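Local atomic coordinates of dihydrodipicolinate synthase (Bacillus clausii KSM-K16, PDB entry 3E96), a protein that probably catalyses the formation of 4-hydroxy-tetrahydrodipicolinate, working as a TIM-barrel lyase. Residues Glu13-Ile18 and Asn45-Ile50; Asn260-Lys265 and Asn283-Glu288. One frame throughout, in Å; residues are numbered along the deposited sequence.

Interaction 1 of 2, residues Glu13-Ile18 and Asn45-Ile50; sequences ETISGI and NGIDVI
Val-49 holds its CG1 opposite the backbone N (chi1 178°), which turns CG2 back beside that N, and the two methyls part along the neighbouring strand, one to Thr-14 and one to Ser-16: CG2 lies 3.6 Å from Thr-14 CG2, CG1 3.4 Å from Ser-16 OG. Thr-14, with OG1 rather than CG2 swung away from its own N (chi1 -177°), presents its methyl to the valine and its hydroxyl to water. Between these two touches Val-49 CB rests on the carbonyl oxygen of Ile-15. The parallel pairing is short. Gly-17 N donates to Val-49 O at 2.8 Å, moderately bent at 154° and tilted from the carbonyl plane, and Ile-50 CA adds a CA-H...O contact to Gly-17 O at 3.3 Å. Ahead of this pairing a water joins the strands: it takes the N-H of Asp-48, donates a hydrogen bond to Ile-15 O and binds Thr-14 OG1; a second water links the same hydroxyl, more loosely, to Asp-48 OD2. On the side of the strands away from Val-49, Ile-47 CD1 meets Ile-15 CD1 at 3.9 Å, while its CG2 sits against Gly-17 N. The segments are the first two strands of the TIM barrel, and Ser-16 points inward to Lys-167, the predicted Schiff-base lysine. Strand 210-213 flanks 15-17 through Phe-211 and Ser-213, closing the barrel; outside, Ile-15 packs on Leu-227 of helix 220-231, and Ile-47 and Ile-50 pack on helix 32-43, the crossover of this beta-alpha-beta unit.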
loop_
_atom_site.group_PDB
_atom_site.type_symbol
_atom_site.label_atom_id
_atom_site.label_comp_id
_atom_site.label_asym_id
_atom_site.label_seq_id
_atom_site.Cartn_x
_atom_site.Cartn_y
_atom_site.Cartn_z
ATOM N N GLU B 13 -22.421 9.025 -12.682
ATOM C CA GLU B 13 -22.286 10.462 -12.445
ATOM C C GLU B 13 -23.291 10.832 -11.362
ATOM O O GLU B 13 -24.337 11.435 -11.621
ATOM C CB GLU B 13 -22.554 11.242 -13.735
ATOM C CG GLU B 13 -21.607 10.849 -14.863
ATOM C CD GLU B 13 -21.799 11.679 -16.116
ATOM O OE1 GLU B 13 -22.944 12.090 -16.387
ATOM O OE2 GLU B 13 -20.806 11.906 -16.837
ATOM N N THR B 14 -22.955 10.448 -10.137
ATOM C CA THR B 14 -23.803 10.685 -8.980
ATOM C C THR B 14 -22.917 10.430 -7.761
ATOM O O THR B 14 -21.694 10.463 -7.873
ATOM C CB THR B 14 -24.998 9.695 -8.989
ATOM O OG1 THR B 14 -25.867 9.963 -7.883
ATOM C CG2 THR B 14 -24.494 8.252 -8.905
ATOM N N ILE B 15 -23.523 10.183 -6.608
ATOM C CA ILE B 15 -22.754 9.906 -5.398
ATOM C C ILE B 15 -22.419 8.416 -5.324
ATOM O O ILE B 15 -23.304 7.570 -5.459
ATOM C CB ILE B 15 -23.558 10.244 -4.114
ATOM C CG1 ILE B 15 -23.845 11.744 -4.036
ATOM C CG2 ILE B 15 -22.783 9.784 -2.878
ATOM C CD1 ILE B 15 -24.901 12.093 -2.992
ATOM N N SER B 16 -21.144 8.096 -5.128
ATOM C CA SER B 16 -20.727 6.709 -4.967
ATOM C C SER B 16 -20.482 6.552 -3.473
ATOM O O SER B 16 -19.488 7.059 -2.948
ATOM C CB SER B 16 -19.435 6.418 -5.738
ATOM O OG SER B 16 -19.693 6.249 -7.120
ATOM N N GLY B 17 -21.407 5.882 -2.790
ATOM C CA GLY B 17 -21.269 5.683 -1.357
ATOM C C GLY B 17 -20.325 4.539 -1.052
ATOM O O GLY B 17 -20.457 3.455 -1.625
ATOM N N ILE B 18 -19.369 4.778 -0.155
ATOM C CA ILE B 18 -18.395 3.755 0.216
ATOM C C ILE B 18 -18.748 3.319 1.626
ATOM O O ILE B 18 -18.507 4.047 2.586
ATOM C CB ILE B 18 -16.952 4.306 0.233
ATOM C CG1 ILE B 18 -16.735 5.283 -0.931
ATOM C CG2 ILE B 18 -15.964 3.144 0.160
ATOM C CD1 ILE B 18 -16.990 4.704 -2.299
ATOM N N ASN B 45 -31.646 5.848 1.297
ATOM C CA ASN B 45 -31.709 7.290 1.483
ATOM C C ASN B 45 -31.177 8.129 0.329
ATOM O O ASN B 45 -30.570 9.177 0.549
ATOM C CB ASN B 45 -30.999 7.689 2.779
ATOM C CG ASN B 45 -31.730 7.200 4.011
ATOM O OD1 ASN B 45 -31.385 6.167 4.587
ATOM N ND2 ASN B 45 -32.762 7.936 4.414
ATOM N N GLY B 46 -31.397 7.664 -0.896
ATOM C CA GLY B 46 -30.968 8.426 -2.055
ATOM C C GLY B 46 -29.665 8.085 -2.752
ATOM O O GLY B 46 -29.370 8.676 -3.792
ATOM N N ILE B 47 -28.880 7.158 -2.209
ATOM C CA ILE B 47 -27.613 6.793 -2.843
ATOM C C ILE B 47 -27.858 5.621 -3.793
ATOM O O ILE B 47 -28.369 4.574 -3.383
ATOM C CB ILE B 47 -26.549 6.412 -1.791
ATOM C CG1 ILE B 47 -26.489 7.488 -0.700
ATOM C CG2 ILE B 47 -25.185 6.278 -2.456
ATOM C CD1 ILE B 47 -26.238 8.894 -1.213
ATOM N N ASP B 48 -27.485 5.804 -5.058
ATOM C CA ASP B 48 -27.716 4.789 -6.081
ATOM C C ASP B 48 -26.496 4.001 -6.546
ATOM O O ASP B 48 -26.597 3.180 -7.459
ATOM C CB ASP B 48 -28.406 5.430 -7.290
ATOM C CG ASP B 48 -29.611 6.273 -6.891
ATOM O OD1 ASP B 48 -30.381 5.837 -6.010
ATOM O OD2 ASP B 48 -29.790 7.370 -7.461
ATOM N N VAL B 49 -25.346 4.261 -5.933
ATOM C CA VAL B 49 -24.118 3.543 -6.257
ATOM C C VAL B 49 -23.432 3.238 -4.932
ATOM O O VAL B 49 -23.205 4.140 -4.123
ATOM C CB VAL B 49 -23.157 4.385 -7.131
ATOM C CG1 VAL B 49 -21.875 3.599 -7.391
ATOM C CG2 VAL B 49 -23.824 4.748 -8.452
ATOM N N ILE B 50 -23.128 1.967 -4.696
ATOM C CA ILE B 50 -22.460 1.580 -3.462
ATOM C C ILE B 50 -21.190 0.834 -3.850
ATOM O O ILE B 50 -21.181 0.052 -4.806
ATOM C CB ILE B 50 -23.385 0.719 -2.568
ATOM C CG1 ILE B 50 -22.740 0.543 -1.189
ATOM C CG2 ILE B 50 -23.687 -0.617 -3.240
ATOM C CD1 ILE B 50 -23.662 -0.055 -0.141
HETATM O O HOH W 1 -26.004 8.088 -5.709
HETATM O O HOH W 2 -28.295 8.529 -9.311
#

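Interaction 2 of 2, residues Asn260-Lys265 and Asn283-Glu288; sequences NVVVIK and NELSNE
Where the C-terminal helices pack beside the barrel, the beginning of helix 262-270 meets the extended segment that leads into helix 287-299, and the meeting is almost wholly apolar. Val-262 is the centre of it. Its CB points at the opposing segment, and the two methyls divide the work: CG1 reaches Leu-285 CD2 at 3.7 Å, while CG2 lies against the backbone, 3.5 Å from the carbonyl oxygen of Asn-283 and 4.2 Å from Glu-284 CA. A chi1 of 62° produces this split by placing CG2 opposite the valine's own N and CG1 between that N and the carbonyl carbon. Leu-285 comes from the other side with CG turned away from its carbonyl carbon (chi1 -67°) and an extended chi2 of 179°, crossing Val-262 at a slant. Its CD2 branch does the reaching, and the same methyl extends to Val-263 CG2 at 4.1 Å, a looser touch that spreads the leucine over two successive residues of the helix. Lys-265 N donates to Val-261 O at 2.9 Å, a helical i to i-4 bond. Ser-286 is the N-cap of helix 287-299, its OG accepting from the backbone N of Asp-289, and Leu-285 comes one residue before this cap. Glu-266 OE2 accepts the N-H of Leu-285, and Asn-283 reaches the second subunit, its OD1 making a weak hydrogen bond to Thr-121 of that chain. Within the chain, Val-263 packs on Phe-248 and Leu-251 of helix 235-252, and Leu-285 also leans on Val-293 of helix 287-299, so the contact lies between helices 235-252, 262-270 and 287-299.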
loop_
_atom_site.group_PDB
_atom_site.type_symbol
_atom_site.label_atom_id
_atom_site.label_comp_id
_atom_site.label_asym_id
_atom_site.label_seq_id
_atom_site.Cartn_x
_atom_site.Cartn_y
_atom_site.Cartn_z
ATOM N N ASN B 260 -9.457 8.789 8.863
ATOM C CA ASN B 260 -10.494 8.647 7.844
ATOM C C ASN B 260 -11.717 7.779 8.143
ATOM O O ASN B 260 -12.854 8.215 7.939
ATOM C CB ASN B 260 -9.863 8.197 6.526
ATOM C CG ASN B 260 -10.836 8.266 5.368
ATOM O OD1 ASN B 260 -11.763 7.462 5.271
ATOM N ND2 ASN B 260 -10.636 9.237 4.489
ATOM N N VAL B 261 -11.496 6.559 8.617
ATOM C CA VAL B 261 -12.610 5.660 8.910
ATOM C C VAL B 261 -12.985 5.628 10.385
ATOM O O VAL B 261 -14.168 5.594 10.731
ATOM C CB VAL B 261 -12.292 4.215 8.450
ATOM C CG1 VAL B 261 -13.426 3.264 8.862
ATOM C CG2 VAL B 261 -12.101 4.181 6.936
ATOM N N VAL B 262 -11.985 5.645 11.260
ATOM C CA VAL B 262 -12.273 5.590 12.685
ATOM C C VAL B 262 -13.172 6.747 13.140
ATOM O O VAL B 262 -14.019 6.559 14.010
ATOM C CB VAL B 262 -10.971 5.526 13.527
ATOM C CG1 VAL B 262 -10.137 6.774 13.320
ATOM C CG2 VAL B 262 -11.322 5.318 15.000
ATOM N N VAL B 263 -13.007 7.930 12.550
ATOM C CA VAL B 263 -13.860 9.070 12.908
ATOM C C VAL B 263 -15.308 8.755 12.515
ATOM O O VAL B 263 -16.250 9.050 13.263
ATOM C CB VAL B 263 -13.417 10.373 12.191
ATOM C CG1 VAL B 263 -14.495 11.451 12.333
ATOM C CG2 VAL B 263 -12.108 10.872 12.791
ATOM N N ILE B 264 -15.483 8.154 11.340
ATOM C CA ILE B 264 -16.816 7.785 10.873
ATOM C C ILE B 264 -17.461 6.779 11.834
ATOM O O ILE B 264 -18.621 6.940 12.238
ATOM C CB ILE B 264 -16.762 7.156 9.456
ATOM C CG1 ILE B 264 -16.425 8.231 8.422
ATOM C CG2 ILE B 264 -18.098 6.506 9.110
ATOM C CD1 ILE B 264 -16.280 7.701 7.008
ATOM N N LYS B 265 -16.707 5.749 12.206
ATOM C CA LYS B 265 -17.231 4.723 13.102
ATOM C C LYS B 265 -17.576 5.210 14.501
ATOM O O LYS B 265 -18.604 4.817 15.060
ATOM C CB LYS B 265 -16.260 3.538 13.178
ATOM C CG LYS B 265 -16.246 2.702 11.895
ATOM C CD LYS B 265 -15.460 1.403 12.041
ATOM C CE LYS B 265 -15.587 0.556 10.775
ATOM N NZ LYS B 265 -14.710 -0.659 10.793
ATOM N N ASN B 283 -6.444 2.168 15.413
ATOM C CA ASN B 283 -7.146 1.843 16.650
ATOM C C ASN B 283 -8.122 2.964 16.994
ATOM O O ASN B 283 -8.423 3.804 16.142
ATOM C CB ASN B 283 -6.145 1.565 17.788
ATOM C CG ASN B 283 -5.375 2.796 18.227
ATOM O OD1 ASN B 283 -5.101 3.697 17.437
ATOM N ND2 ASN B 283 -4.999 2.823 19.503
ATOM N N GLU B 284 -8.629 2.986 18.222
ATOM C CA GLU B 284 -9.615 4.002 18.590
ATOM C C GLU B 284 -9.093 5.425 18.729
ATOM O O GLU B 284 -7.890 5.657 18.835
ATOM C CB GLU B 284 -10.346 3.591 19.876
ATOM C CG GLU B 284 -9.508 3.606 21.150
ATOM C CD GLU B 284 -8.400 2.565 21.156
ATOM O OE1 GLU B 284 -8.620 1.438 20.657
ATOM O OE2 GLU B 284 -7.306 2.871 21.676
ATOM N N LEU B 285 -10.018 6.382 18.721
ATOM C CA LEU B 285 -9.669 7.792 18.843
ATOM C C LEU B 285 -9.173 8.134 20.239
ATOM O O LEU B 285 -9.535 7.479 21.216
ATOM C CB LEU B 285 -10.884 8.678 18.527
ATOM C CG LEU B 285 -11.433 8.697 17.098
ATOM C CD1 LEU B 285 -12.643 9.623 17.026
ATOM C CD2 LEU B 285 -10.347 9.176 16.143
ATOM N N SER B 286 -8.340 9.166 20.322
ATOM C CA SER B 286 -7.828 9.635 21.606
ATOM C C SER B 286 -8.997 10.366 22.261
ATOM O O SER B 286 -10.013 10.621 21.610
ATOM C CB SER B 286 -6.686 10.624 21.390
ATOM O OG SER B 286 -7.149 11.761 20.675
ATOM N N ASN B 287 -8.862 10.706 23.538
ATOM C CA ASN B 287 -9.932 11.419 24.223
ATOM C C ASN B 287 -10.121 12.773 23.549
ATOM O O ASN B 287 -11.245 13.250 23.389
ATOM C CB ASN B 287 -9.596 11.610 25.706
ATOM C CG ASN B 287 -9.472 10.295 26.451
ATOM O OD1 ASN B 287 -10.307 9.403 26.301
ATOM N ND2 ASN B 287 -8.430 10.172 27.267
ATOM N N GLU B 288 -9.013 13.381 23.139
ATOM C CA GLU B 288 -9.061 14.672 22.467
ATOM C C GLU B 288 -9.933 14.609 21.218
ATOM O O GLU B 288 -10.812 15.444 21.026
ATOM C CB GLU B 288 -7.655 15.121 22.064
ATOM C CG GLU B 288 -7.640 16.422 21.271
ATOM C CD GLU B 288 -6.273 16.748 20.697
ATOM O OE1 GLU B 288 -6.142 17.809 20.049
ATOM O OE2 GLU B 288 -5.332 15.947 20.889
#

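The two contacts share no secondary-structure element, and their centres lie 24 Å apart. Interaction 1 belongs to the barrel itself: every touching residue is buried, and a single strand-to-strand backbone hydrogen bond, bridging waters and branched side chains act together near the predicted Schiff-base lysine. Interaction 2 sits farther from the centre of the chain, where buried valines and a leucine give way to an exposed glutamate and to an asparagine at the second subunit. It joins a helix to the lead-in of another by methyl contacts, with polar bonds made to residues beyond its two segments. Interaction 1 thus links adjacent strands, interaction 2 the C-terminal helices.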